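Local coordinates for protein nucleocapsid (Equine arteritis virus, PDB 2I9F) that forms the viral capsid through its dimerising C-terminal domain, the part present here, and probably packages the genome by binding RNA, at residues I35-L40 / Y49-V54. Numbering follows the deposited sequence.
Sequences IGHGSL and YTVSWV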
loop_
_atom_site.group_PDB
_atom_site.type_symbol
_atom_site.label_atom_id
_atom_site.label_comp_id
_atom_site.label_asym_id
_atom_site.label_seq_id
_atom_site.Cartn_x
_atom_site.Cartn_y
_atom_site.Cartn_z
ATOM N N ILE A 35 -4.466 5.806 -7.648
ATOM C CA ILE A 35 -3.310 5.236 -8.312
ATOM C C ILE A 35 -3.237 3.717 -8.187
ATOM O O ILE A 35 -2.252 3.094 -8.620
ATOM C CB ILE A 35 -1.983 5.990 -7.926
ATOM C CG1 ILE A 35 -1.530 5.764 -6.464
ATOM C CG2 ILE A 35 -2.113 7.490 -8.276
ATOM C CD1 ILE A 35 -0.063 6.157 -6.257
ATOM N N GLY A 36 -4.309 3.129 -7.641
ATOM C CA GLY A 36 -4.531 1.673 -7.610
ATOM C C GLY A 36 -3.938 0.942 -6.419
ATOM O O GLY A 36 -3.796 -0.275 -6.456
ATOM N N HIS A 37 -3.599 1.664 -5.349
ATOM C CA HIS A 37 -2.971 1.058 -4.155
ATOM C C HIS A 37 -4.111 0.745 -3.163
ATOM O O HIS A 37 -5.197 1.353 -3.254
ATOM C CB HIS A 37 -1.909 1.997 -3.532
ATOM C CG HIS A 37 -0.880 1.296 -2.661
ATOM N ND1 HIS A 37 -0.018 0.320 -3.140
ATOM C CD2 HIS A 37 -0.555 1.446 -1.347
ATOM C CE1 HIS A 37 0.779 -0.099 -2.161
ATOM N NE2 HIS A 37 0.474 0.568 -1.064
ATOM N N GLY A 38 -3.867 -0.155 -2.230
ATOM C CA GLY A 38 -4.855 -0.557 -1.229
ATOM C C GLY A 38 -5.817 -1.600 -1.824
ATOM O O GLY A 38 -5.652 -2.117 -2.982
ATOM N N SER A 39 -6.857 -1.889 -1.076
ATOM C CA SER A 39 -7.780 -2.941 -1.488
ATOM C C SER A 39 -9.198 -2.414 -1.350
ATOM O O SER A 39 -9.550 -1.942 -0.265
ATOM C CB SER A 39 -7.627 -4.163 -0.586
ATOM O OG SER A 39 -8.508 -5.188 -1.069
ATOM N N LEU A 40 -9.984 -2.496 -2.445
ATOM C CA LEU A 40 -11.404 -2.081 -2.432
ATOM C C LEU A 40 -12.271 -3.328 -2.645
ATOM O O LEU A 40 -12.275 -3.933 -3.688
ATOM C CB LEU A 40 -11.743 -0.931 -3.401
ATOM C CG LEU A 40 -13.222 -0.528 -3.349
ATOM C CD1 LEU A 40 -13.512 0.334 -2.109
ATOM C CD2 LEU A 40 -13.669 0.160 -4.615
ATOM N N TYR A 49 -12.629 0.005 1.945
ATOM C CA TYR A 49 -11.322 0.372 1.422
ATOM C C TYR A 49 -10.251 0.319 2.526
ATOM O O TYR A 49 -10.414 0.871 3.621
ATOM C CB TYR A 49 -11.347 1.752 0.723
ATOM C CG TYR A 49 -9.971 2.129 0.100
ATOM C CD1 TYR A 49 -9.471 1.429 -0.993
ATOM C CD2 TYR A 49 -9.167 3.143 0.675
ATOM C CE1 TYR A 49 -8.210 1.730 -1.548
ATOM C CE2 TYR A 49 -7.895 3.446 0.159
ATOM C CZ TYR A 49 -7.460 2.750 -1.006
ATOM O OH TYR A 49 -6.266 3.047 -1.540
ATOM N N THR A 50 -9.144 -0.335 2.227
ATOM C CA THR A 50 -8.063 -0.386 3.191
ATOM C C THR A 50 -6.740 -0.120 2.483
ATOM O O THR A 50 -6.523 -0.543 1.321
ATOM C CB THR A 50 -8.069 -1.708 4.074
ATOM O OG1 THR A 50 -6.999 -1.622 5.050
ATOM C CG2 THR A 50 -7.902 -2.944 3.252
ATOM N N VAL A 51 -5.902 0.669 3.117
ATOM C CA VAL A 51 -4.596 0.964 2.476
ATOM C C VAL A 51 -3.548 1.151 3.542
ATOM O O VAL A 51 -3.855 1.656 4.621
ATOM C CB VAL A 51 -4.628 2.173 1.527
ATOM C CG1 VAL A 51 -4.882 3.508 2.313
ATOM C CG2 VAL A 51 -3.288 2.254 0.707
ATOM N N SER A 52 -2.321 0.699 3.263
ATOM C CA SER A 52 -1.215 0.811 4.232
ATOM C C SER A 52 -0.087 1.614 3.593
ATOM O O SER A 52 0.122 1.531 2.408
ATOM C CB SER A 52 -0.690 -0.572 4.689
ATOM O OG SER A 52 -1.686 -1.294 5.395
ATOM N N TRP A 53 0.608 2.415 4.397
ATOM C CA TRP A 53 1.709 3.215 3.897
ATOM C C TRP A 53 2.496 3.774 5.044
ATOM O O TRP A 53 2.031 3.782 6.142
ATOM C CB TRP A 53 1.214 4.338 2.994
ATOM C CG TRP A 53 0.588 5.572 3.659
ATOM C CD1 TRP A 53 1.149 6.852 3.729
ATOM C CD2 TRP A 53 -0.675 5.654 4.314
ATOM N NE1 TRP A 53 0.289 7.689 4.375
ATOM C CE2 TRP A 53 -0.858 7.010 4.705
ATOM C CE3 TRP A 53 -1.728 4.736 4.529
ATOM C CZ2 TRP A 53 -2.037 7.470 5.343
ATOM C CZ3 TRP A 53 -2.900 5.189 5.196
ATOM C CH2 TRP A 53 -3.046 6.521 5.593
ATOM N N VAL A 54 3.729 4.161 4.739
ATOM C CA VAL A 54 4.598 4.944 5.593
ATOM C C VAL A 54 4.451 6.377 5.194
ATOM O O VAL A 54 4.755 6.740 4.060
ATOM C CB VAL A 54 6.065 4.491 5.491
ATOM C CG1 VAL A 54 6.948 5.265 6.489
ATOM C CG2 VAL A 54 6.133 2.994 5.725
HETATM O O HOH W 1 2.327 0.917 1.312
#
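Y49 reaches past the start of the neighbouring strand to the backbone of H37 in the loop before it. Its CB lies against the L40 methyl CD1 at 3.8 Å, the two side chains crossing at about a right angle. With CG anti to the backbone N (chi1 -177°), the ring runs beside residues 37-40: Y49 CD1 comes 3.4 Å from S39 O, and Y49 CE1 approaches H37 O. The hydroxyl, Y49 OH, donates to H37 O at 2.6 Å. That carbonyl lies near the ring plane at its edge, whereas the hydroxyl sits above the carbonyl plane, 46° out of it. Tyrosine suits the place: an aromatic body long enough to pack on F32 and F33 of helix 19-34, with a polar tip for a carbonyl that R14 of the second subunit also grips. S39 and T50 form an antiparallel hydrogen-bonded pair, S39 N to T50 O 2.8 Å and T50 N to S39 O 3.0 Å; their small side chains share one face, S39 CB touching T50 CG2. In this hairpin of the arterivirus nucleocapsid, strand 47-53 also pairs antiparallel with a strand of the second subunit, carrying the sheet across the dimer. G38, lacking a CB, can bring its CA to 3.0 Å from T50 O. Branched V51 turns CG2 to both G38 CA and H37 CD2, while a water joins H37 NE2 to S52 O, donating to the latter.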